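Local coordinates for prolyl 4-hydroxylase alpha subunit Fe(2+) 2OG dioxygenase domain-containing protein (Burkholderia ambifaria, PDB 3W20) that probably oxidises N-substituted L-amino acids as a metal- and 2-oxoglutarate-dependent dioxygenase, and carries zinc at its metal site in this structure, at residues Leu182-Trp196 against Asn244-Met258. Numbering follows the deposited sequence.
Sequences LTIQGADNDAGMVMW and NLHAIERCTSTRRTM. With ZN (zinc ion), chain C.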
ATOM      1  N   LEU A 182      -2.189 -19.008 -18.171  1.00 16.01           N
ATOM      2  CA  LEU A 182      -2.834 -20.295 -18.476  1.00 15.60           C
ATOM      3  C   LEU A 182      -4.188 -19.927 -19.116  1.00 17.53           C
ATOM      4  O   LEU A 182      -4.920 -19.109 -18.564  1.00 16.49           O
ATOM      5  CB  LEU A 182      -3.084 -21.041 -17.176  1.00 17.92           C
ATOM      6  CG  LEU A 182      -3.968 -22.311 -17.359  1.00 18.06           C
ATOM      7  CD1 LEU A 182      -3.331 -23.388 -18.259  1.00 18.62           C
ATOM      8  CD2 LEU A 182      -4.155 -22.877 -15.946  1.00 19.30           C
ATOM      9  N   THR A 183      -4.464 -20.482 -20.303  1.00 17.35           N
ATOM     10  CA  THR A 183      -5.748 -20.167 -20.984  1.00 18.65           C
ATOM     11  C   THR A 183      -6.764 -21.193 -20.449  1.00 17.96           C
ATOM     12  O   THR A 183      -6.474 -22.397 -20.331  1.00 19.64           O
ATOM     13  CB  THR A 183      -5.583 -20.198 -22.525  1.00 19.46           C
ATOM     14  OG1 THR A 183      -4.653 -19.157 -22.898  1.00 20.51           O
ATOM     15  CG2 THR A 183      -6.933 -19.791 -23.208  1.00 20.12           C
ATOM     16  N   ILE A 184      -7.905 -20.649 -20.076  1.00 21.30           N
ATOM     17  CA  ILE A 184      -9.018 -21.443 -19.487  1.00 19.41           C
ATOM     18  C   ILE A 184     -10.184 -21.598 -20.487  1.00 21.66           C
ATOM     19  O   ILE A 184     -10.669 -22.725 -20.681  1.00 23.02           O
ATOM     20  CB  ILE A 184      -9.509 -20.783 -18.182  1.00 20.60           C
ATOM     21  CG1 ILE A 184      -8.392 -20.827 -17.103  1.00 19.46           C
ATOM     22  CG2 ILE A 184     -10.721 -21.535 -17.612  1.00 25.23           C
ATOM     23  CD1 ILE A 184      -7.922 -22.199 -16.674  1.00 21.57           C
ATOM     24  N   GLN A 185     -10.606 -20.475 -21.086  1.00 22.22           N
ATOM     25  CA  GLN A 185     -11.647 -20.430 -22.152  1.00 24.95           C
ATOM     26  C   GLN A 185     -11.179 -19.638 -23.349  1.00 25.75           C
ATOM     27  O   GLN A 185     -10.792 -18.470 -23.211  1.00 26.30           O
ATOM     28  CB  GLN A 185     -12.932 -19.783 -21.557  1.00 29.34           C
ATOM     29  CG  GLN A 185     -14.065 -19.566 -22.559  1.00 28.92           C
ATOM     30  CD  GLN A 185     -15.355 -19.088 -21.909  1.00 30.71           C
ATOM     31  OE1 GLN A 185     -15.373 -18.553 -20.810  1.00 32.47           O
ATOM     32  NE2 GLN A 185     -16.451 -19.292 -22.609  1.00 33.69           N
ATOM     33  N   GLY A 186     -11.261 -20.232 -24.548  1.00 26.96           N
ATOM     34  CA  GLY A 186     -10.745 -19.528 -25.741  1.00 27.04           C
ATOM     35  C   GLY A 186     -11.897 -18.837 -26.425  1.00 35.52           C
ATOM     36  O   GLY A 186     -13.044 -19.275 -26.271  1.00 35.75           O
ATOM     37  N   ALA A 187     -11.609 -17.754 -27.152  1.00 31.35           N
ATOM     38  CA  ALA A 187     -12.618 -17.000 -27.898  1.00 30.73           C
ATOM     39  C   ALA A 187     -13.057 -17.839 -29.106  1.00 30.50           C
ATOM     40  O   ALA A 187     -12.289 -18.710 -29.605  1.00 34.25           O
ATOM     41  CB  ALA A 187     -12.033 -15.640 -28.355  1.00 33.42           C
ATOM     42  N   ASP A 188     -14.280 -17.569 -29.584  1.00 37.81           N
ATOM     43  CA  ASP A 188     -14.861 -18.278 -30.754  1.00 38.67           C
ATOM     44  C   ASP A 188     -13.947 -18.209 -31.980  1.00 38.52           C
ATOM     45  O   ASP A 188     -13.731 -19.215 -32.681  1.00 36.11           O
ATOM     46  CB  ASP A 188     -16.271 -17.751 -31.109  1.00 43.11           C
ATOM     47  CG  ASP A 188     -17.375 -18.301 -30.174  1.00 46.47           C
ATOM     48  OD1 ASP A 188     -17.198 -19.413 -29.627  1.00 45.85           O
ATOM     49  OD2 ASP A 188     -18.420 -17.617 -29.996  1.00 44.53           O
ATOM     50  N   ASN A 189     -13.399 -17.014 -32.213  1.00 39.34           N
ATOM     51  CA  ASN A 189     -12.468 -16.792 -33.323  1.00 36.66           C
ATOM     52  C   ASN A 189     -11.034 -17.211 -33.032  1.00 39.55           C
ATOM     53  O   ASN A 189     -10.136 -16.883 -33.826  1.00 33.85           O
ATOM     54  CB  ASN A 189     -12.473 -15.330 -33.735  1.00 32.99           C
ATOM     55  CG  ASN A 189     -11.863 -14.409 -32.664  1.00 33.88           C
ATOM     56  OD1 ASN A 189     -11.907 -14.711 -31.472  1.00 29.76           O
ATOM     57  ND2 ASN A 189     -11.286 -13.285 -33.099  1.00 29.49           N
ATOM     58  N   ASP A 190     -10.810 -17.894 -31.893  1.00 36.59           N
ATOM     59  CA  ASP A 190      -9.506 -18.400 -31.549  1.00 34.76           C
ATOM     60  C   ASP A 190      -8.435 -17.283 -31.334  1.00 34.74           C
ATOM     61  O   ASP A 190      -7.235 -17.493 -31.668  1.00 34.85           O
ATOM     62  CB  ASP A 190      -9.041 -19.421 -32.600  1.00 40.94           C
ATOM     63  CG  ASP A 190      -7.937 -20.346 -32.080  1.00 43.22           C
ATOM     64  OD1 ASP A 190      -7.730 -20.410 -30.858  1.00 40.83           O
ATOM     65  OD2 ASP A 190      -7.268 -21.007 -32.914  1.00 45.98           O
ATOM     66  N   ALA A 191      -8.857 -16.153 -30.748  1.00 30.84           N
ATOM     67  CA  ALA A 191      -7.968 -14.987 -30.519  1.00 27.04           C
ATOM     68  C   ALA A 191      -6.704 -15.382 -29.802  1.00 23.19           C
ATOM     69  O   ALA A 191      -6.749 -16.046 -28.741  1.00 22.76           O
ATOM     70  CB  ALA A 191      -8.661 -13.920 -29.704  1.00 25.71           C
ATOM     71  N   GLY A 192      -5.566 -14.938 -30.317  1.00 20.28           N
ATOM     72  CA  GLY A 192      -4.347 -15.362 -29.632  1.00 19.64           C
ATOM     73  C   GLY A 192      -3.483 -14.144 -29.403  1.00 21.59           C
ATOM     74  O   GLY A 192      -3.993 -13.106 -29.111  1.00 21.37           O
HETATM   75  N   MSE A 193      -2.163 -14.317 -29.516  1.00 20.40           N
HETATM   76  CA  MSE A 193      -1.168 -13.290 -29.127  1.00 18.57           C
HETATM   77  C   MSE A 193      -0.175 -13.126 -30.231  1.00 17.97           C
HETATM   78  O   MSE A 193       0.313 -14.145 -30.783  1.00 19.67           O
HETATM   79  CB  MSE A 193      -0.454 -13.729 -27.819  1.00 21.03           C
HETATM   80  CG  MSE A 193       0.433 -12.575 -27.390  1.00 23.62           C
HETATM   81 SE   MSE A 193       1.264 -13.260 -25.682  1.00 35.46          SE
HETATM   82  CE  MSE A 193       3.053 -12.869 -26.049  1.00 25.05           C
ATOM     83  N   VAL A 194       0.173 -11.899 -30.547  1.00 16.92           N
ATOM     84  CA  VAL A 194       1.264 -11.640 -31.468  1.00 16.71           C
ATOM     85  C   VAL A 194       2.427 -11.045 -30.599  1.00 16.65           C
ATOM     86  O   VAL A 194       2.196 -10.228 -29.704  1.00 15.69           O
ATOM     87  CB  VAL A 194       0.858 -10.648 -32.542  1.00 19.12           C
ATOM     88  CG1 VAL A 194       2.045 -10.376 -33.417  1.00 20.42           C
ATOM     89  CG2 VAL A 194      -0.272 -11.306 -33.349  1.00 22.73           C
HETATM   90  N   MSE A 195       3.658 -11.466 -30.884  1.00 14.99           N
HETATM   91  CA  MSE A 195       4.817 -10.987 -30.119  1.00 12.87           C
HETATM   92  C   MSE A 195       5.859 -10.552 -31.176  1.00 15.31           C
HETATM   93  O   MSE A 195       6.233 -11.369 -32.081  1.00 15.74           O
HETATM   94  CB  MSE A 195       5.316 -12.152 -29.179  1.00 14.87           C
HETATM   95  CG  MSE A 195       6.593 -11.612 -28.601  1.00 16.12           C
HETATM   96 SE   MSE A 195       7.187 -13.016 -27.273  1.00 29.25          SE
HETATM   97  CE  MSE A 195       7.845 -14.400 -28.267  1.00 21.02           C
ATOM     98  N   TRP A 196       6.311  -9.260 -31.118  1.00 13.21           N
ATOM     99  CA  TRP A 196       7.330  -8.818 -32.005  1.00 14.65           C
ATOM    100  C   TRP A 196       8.741  -8.779 -31.425  1.00 15.83           C
ATOM    101  O   TRP A 196       8.936  -8.648 -30.203  1.00 13.89           O
ATOM    102  CB  TRP A 196       7.024  -7.396 -32.431  1.00 15.84           C
ATOM    103  CG  TRP A 196       5.740  -7.222 -33.255  1.00 19.32           C
ATOM    104  CD1 TRP A 196       5.619  -7.144 -34.653  1.00 21.19           C
ATOM    105  CD2 TRP A 196       4.376  -7.051 -32.750  1.00 19.26           C
ATOM    106  NE1 TRP A 196       4.302  -6.940 -35.015  1.00 21.70           N
ATOM    107  CE2 TRP A 196       3.516  -6.848 -33.941  1.00 20.93           C
ATOM    108  CE3 TRP A 196       3.822  -6.922 -31.513  1.00 21.07           C
ATOM    109  CZ2 TRP A 196       2.142  -6.661 -33.819  1.00 21.78           C
ATOM    110  CZ3 TRP A 196       2.432  -6.747 -31.399  1.00 24.38           C
ATOM    111  CH2 TRP A 196       1.627  -6.569 -32.534  1.00 22.75           C
ATOM    112  N   ASN A 244       9.350  -7.950 -24.819  1.00 13.49           N
ATOM    113  CA  ASN A 244       9.027  -7.909 -26.281  1.00 13.64           C
ATOM    114  C   ASN A 244       7.635  -7.352 -26.410  1.00 14.17           C
ATOM    115  O   ASN A 244       6.728  -7.757 -25.666  1.00 14.14           O
ATOM    116  CB  ASN A 244       9.082  -9.309 -26.841  1.00 14.47           C
ATOM    117  CG  ASN A 244      10.454  -9.930 -26.695  1.00 18.95           C
ATOM    118  OD1 ASN A 244      11.417  -9.343 -26.992  1.00 23.05           O
ATOM    119  ND2 ASN A 244      10.490 -11.168 -26.373  1.00 27.06           N
ATOM    120  N   LEU A 245       7.492  -6.411 -27.336  1.00 12.61           N
ATOM    121  CA  LEU A 245       6.154  -5.910 -27.661  1.00 14.47           C
ATOM    122  C   LEU A 245       5.178  -7.083 -27.999  1.00 14.53           C
ATOM    123  O   LEU A 245       5.539  -8.062 -28.666  1.00 14.47           O
ATOM    124  CB  LEU A 245       6.321  -4.922 -28.823  1.00 15.70           C
ATOM    125  CG  LEU A 245       5.087  -4.063 -28.890  1.00 20.26           C
ATOM    126  CD1 LEU A 245       5.209  -2.928 -27.895  1.00 20.44           C
ATOM    127  CD2 LEU A 245       4.962  -3.597 -30.338  1.00 23.24           C
ATOM    128  N   HIS A 246       3.950  -6.999 -27.485  1.00 14.06           N
ATOM    129  CA  HIS A 246       2.957  -8.023 -27.855  1.00 14.95           C
ATOM    130  C   HIS A 246       1.543  -7.547 -27.713  1.00 18.18           C
ATOM    131  O   HIS A 246       1.312  -6.578 -27.012  1.00 19.21           O
ATOM    132  CB  HIS A 246       3.135  -9.267 -26.932  1.00 16.71           C
ATOM    133  CG  HIS A 246       3.116  -8.971 -25.445  1.00 16.84           C
ATOM    134  ND1 HIS A 246       4.198  -8.485 -24.766  1.00 18.20           N
ATOM    135  CD2 HIS A 246       2.122  -9.192 -24.521  1.00 19.36           C
ATOM    136  CE1 HIS A 246       3.866  -8.364 -23.436  1.00 17.99           C
ATOM    137  NE2 HIS A 246       2.592  -8.840 -23.288  1.00 19.37           N
ATOM    138  N   ALA A 247       0.566  -8.303 -28.229  1.00 19.42           N
ATOM    139  CA  ALA A 247      -0.813  -7.779 -28.210  1.00 21.25           C
ATOM    140  C   ALA A 247      -1.705  -8.962 -28.294  1.00 23.91           C
ATOM    141  O   ALA A 247      -1.308  -9.950 -28.897  1.00 21.29           O
ATOM    142  CB  ALA A 247      -0.993  -6.882 -29.452  1.00 24.22           C
ATOM    143  N   ILE A 248      -2.883  -8.900 -27.680  1.00 23.79           N
ATOM    144  CA  ILE A 248      -3.871 -10.013 -27.752  1.00 21.82           C
ATOM    145  C   ILE A 248      -4.870  -9.600 -28.902  1.00 19.53           C
ATOM    146  O   ILE A 248      -5.324  -8.450 -28.940  1.00 20.92           O
ATOM    147  CB  ILE A 248      -4.656 -10.195 -26.401  1.00 24.13           C
ATOM    148  CG1 ILE A 248      -3.729 -10.594 -25.249  1.00 24.05           C
ATOM    149  CG2 ILE A 248      -5.684 -11.314 -26.546  1.00 26.63           C
ATOM    150  CD1 ILE A 248      -2.864 -11.799 -25.624  1.00 22.77           C
ATOM    151  N   GLU A 249      -5.183 -10.529 -29.808  1.00 21.47           N
ATOM    152  CA  GLU A 249      -6.033 -10.212 -30.934  1.00 24.37           C
ATOM    153  C   GLU A 249      -7.456  -9.905 -30.434  1.00 24.00           C
ATOM    154  O   GLU A 249      -7.884 -10.486 -29.447  1.00 23.74           O
ATOM    155  CB  GLU A 249      -6.172 -11.395 -31.878  1.00 29.83           C
ATOM    156  CG  GLU A 249      -4.961 -12.002 -32.510  1.00 33.57           C
ATOM    157  CD  GLU A 249      -5.452 -13.167 -33.336  1.00 36.08           C
ATOM    158  OE1 GLU A 249      -5.262 -14.319 -32.884  1.00 32.83           O
ATOM    159  OE2 GLU A 249      -6.147 -12.923 -34.370  1.00 37.55           O
ATOM    160  N   ARG A 250      -8.166  -9.036 -31.145  1.00 27.87           N
ATOM    161  CA  ARG A 250      -9.631  -8.954 -31.010  1.00 30.99           C
ATOM    162  C   ARG A 250     -10.309 -10.323 -30.700  1.00 25.64           C
ATOM    163  O   ARG A 250     -10.102 -11.310 -31.442  1.00 30.33           O
ATOM    164  CB  ARG A 250     -10.206  -8.359 -32.308  1.00 32.95           C
ATOM    165  CG  ARG A 250     -11.467  -9.107 -32.726  1.00 41.96           C
ATOM    166  CD  ARG A 250     -12.698  -8.260 -32.940  1.00 46.73           C
ATOM    167  NE  ARG A 250     -12.915  -7.973 -34.352  1.00 48.30           N
ATOM    168  CZ  ARG A 250     -12.287  -7.001 -35.010  1.00 52.10           C
ATOM    169  NH1 ARG A 250     -11.377  -6.255 -34.385  1.00 41.56           N
ATOM    170  NH2 ARG A 250     -12.559  -6.779 -36.291  1.00 42.48           N
ATOM    171  N   CYS A 251     -11.119 -10.419 -29.651  1.00 27.06           N
ATOM    172  CA  CYS A 251     -11.879 -11.666 -29.391  1.00 29.88           C
ATOM    173  C   CYS A 251     -13.320 -11.494 -29.906  1.00 27.35           C
ATOM    174  O   CYS A 251     -13.858 -10.402 -29.766  1.00 32.84           O
ATOM    175  CB  CYS A 251     -11.941 -12.012 -27.901  1.00 30.70           C
ATOM    176  SG  CYS A 251     -10.254 -11.897 -27.192  1.00 33.31           S
ATOM    177  N   THR A 252     -13.895 -12.566 -30.402  1.00 32.98           N
ATOM    178  CA  THR A 252     -15.312 -12.553 -30.853  1.00 36.52           C
ATOM    179  C   THR A 252     -16.237 -13.032 -29.756  1.00 40.00           C
ATOM    180  O   THR A 252     -17.436 -12.715 -29.773  1.00 37.26           O
ATOM    181  CB  THR A 252     -15.571 -13.356 -32.131  1.00 36.38           C
ATOM    182  OG1 THR A 252     -15.159 -14.726 -31.980  1.00 36.44           O
ATOM    183  CG2 THR A 252     -14.910 -12.684 -33.347  1.00 39.48           C
ATOM    184  N   SER A 253     -15.708 -13.812 -28.806  1.00 34.71           N
ATOM    185  CA  SER A 253     -16.502 -14.165 -27.618  1.00 34.82           C
ATOM    186  C   SER A 253     -15.582 -14.206 -26.399  1.00 37.81           C
ATOM    187  O   SER A 253     -14.362 -13.966 -26.513  1.00 34.87           O
ATOM    188  CB  SER A 253     -17.217 -15.490 -27.808  1.00 33.21           C
ATOM    189  OG  SER A 253     -16.321 -16.540 -28.133  1.00 35.36           O
ATOM    190  N   THR A 254     -16.155 -14.527 -25.245  1.00 35.64           N
ATOM    191  CA  THR A 254     -15.388 -14.508 -23.999  1.00 32.61           C
ATOM    192  C   THR A 254     -14.132 -15.421 -24.010  1.00 26.81           C
ATOM    193  O   THR A 254     -14.199 -16.631 -24.333  1.00 25.39           O
ATOM    194  CB  THR A 254     -16.296 -14.765 -22.769  1.00 31.85           C
ATOM    195  OG1 THR A 254     -17.420 -13.852 -22.819  1.00 35.79           O
ATOM    196  CG2 THR A 254     -15.506 -14.503 -21.475  1.00 27.62           C
ATOM    197  N   ARG A 255     -13.009 -14.811 -23.587  1.00 28.32           N
ATOM    198  CA  ARG A 255     -11.727 -15.525 -23.410  1.00 29.52           C
ATOM    199  C   ARG A 255     -11.415 -15.414 -21.904  1.00 27.41           C
ATOM    200  O   ARG A 255     -11.548 -14.333 -21.333  1.00 30.68           O
ATOM    201  CB  ARG A 255     -10.638 -14.864 -24.272  1.00 26.26           C
ATOM    202  CG  ARG A 255      -9.252 -15.532 -24.275  1.00 27.57           C
ATOM    203  CD  ARG A 255      -8.326 -14.680 -25.129  1.00 27.66           C
ATOM    204  NE  ARG A 255      -6.915 -15.106 -25.085  1.00 28.49           N
ATOM    205  CZ  ARG A 255      -5.939 -14.501 -24.380  1.00 28.78           C
ATOM    206  NH1 ARG A 255      -6.155 -13.397 -23.658  1.00 31.00           N
ATOM    207  NH2 ARG A 255      -4.695 -14.989 -24.462  1.00 30.68           N
ATOM    208  N   ARG A 256     -11.072 -16.528 -21.256  1.00 23.08           N
ATOM    209  CA  ARG A 256     -10.608 -16.420 -19.871  1.00 24.36           C
ATOM    210  C   ARG A 256      -9.190 -16.965 -19.730  1.00 20.76           C
ATOM    211  O   ARG A 256      -8.908 -18.028 -20.270  1.00 21.47           O
ATOM    212  CB  ARG A 256     -11.564 -17.189 -18.952  1.00 26.52           C
ATOM    213  CG  ARG A 256     -12.871 -16.425 -18.780  1.00 30.15           C
ATOM    214  CD  ARG A 256     -13.794 -17.137 -17.838  1.00 32.18           C
ATOM    215  NE  ARG A 256     -14.134 -18.460 -18.314  1.00 31.42           N
ATOM    216  CZ  ARG A 256     -14.256 -19.483 -17.505  1.00 31.78           C
ATOM    217  NH1 ARG A 256     -14.063 -19.292 -16.201  1.00 36.90           N
ATOM    218  NH2 ARG A 256     -14.555 -20.667 -17.980  1.00 30.17           N
ATOM    219  N   THR A 257      -8.338 -16.222 -19.006  1.00 20.84           N
ATOM    220  CA  THR A 257      -6.957 -16.661 -18.678  1.00 21.68           C
ATOM    221  C   THR A 257      -6.681 -16.333 -17.207  1.00 19.63           C
ATOM    222  O   THR A 257      -7.429 -15.533 -16.585  1.00 23.55           O
ATOM    223  CB  THR A 257      -5.867 -15.959 -19.553  1.00 20.57           C
ATOM    224  OG1 THR A 257      -5.833 -14.602 -19.185  1.00 21.44           O
ATOM    225  CG2 THR A 257      -6.235 -16.055 -21.059  1.00 23.20           C
HETATM  226  N   MSE A 258      -5.623 -16.929 -16.642  1.00 16.18           N
HETATM  227  CA  MSE A 258      -5.141 -16.600 -15.339  1.00 16.61           C
HETATM  228  C   MSE A 258      -3.695 -16.272 -15.565  1.00 16.01           C
HETATM  229  O   MSE A 258      -3.021 -17.052 -16.242  1.00 17.36           O
HETATM  230  CB  MSE A 258      -5.102 -18.065 -14.748  1.00 20.60           C
HETATM  231  CG  MSE A 258      -5.209 -18.164 -13.301  1.00 30.10           C
HETATM  232 SE   MSE A 258      -5.726 -20.092 -13.198  1.00 29.60          SE
HETATM  233  CE  MSE A 258      -7.494 -19.836 -13.652  1.00 20.76           C
TER
HETATM  234 ZN    ZN C 301       1.679  -8.208 -21.459  0.50 18.19          ZN
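Two antiparallel strand pairs of the double-stranded beta-helix (DSBH) fold, 182-185 with 255-258 and 193-196 with 246-248, are joined here through the loops 186-192 and 249-254. A classic beta bulge marks the first: R256 O accepts from both I184 N (2.8 Å) and Q185 N (3.1 Å). R256 NE donates to Q185 OE1 (2.8 Å), the amide and guanidinium planes standing 89° apart, while I184 CG2 lies over one guanidinium face. R255 and T257 of this pair bind 2-oxoglutarate, absent from this model. Where the chains turn, N189 grips the other segment twice: ND2 gives a nearly straight bond to R250 O (2.8 Å, 172°), and OD1 accepts T252 N from above its carbonyl plane. E249 OE1 takes G192 N (2.7 Å) and also forms a salt bridge with K231. In the second pair, H246 coordinates zinc through NE2 (2.1 Å) alongside H155 and D157. The chi1 of H246 (53°) places the ring where ND1 donates in plane to N244 O (2.8 Å), and the CE methyl of selenomethionine M193 approaches H246 CB at 3.7 Å. Bonded at both NE2 and ND1, the ring is probably held in rotation, and the N244 carbonyl probably makes NE2 more electron-rich toward the metal.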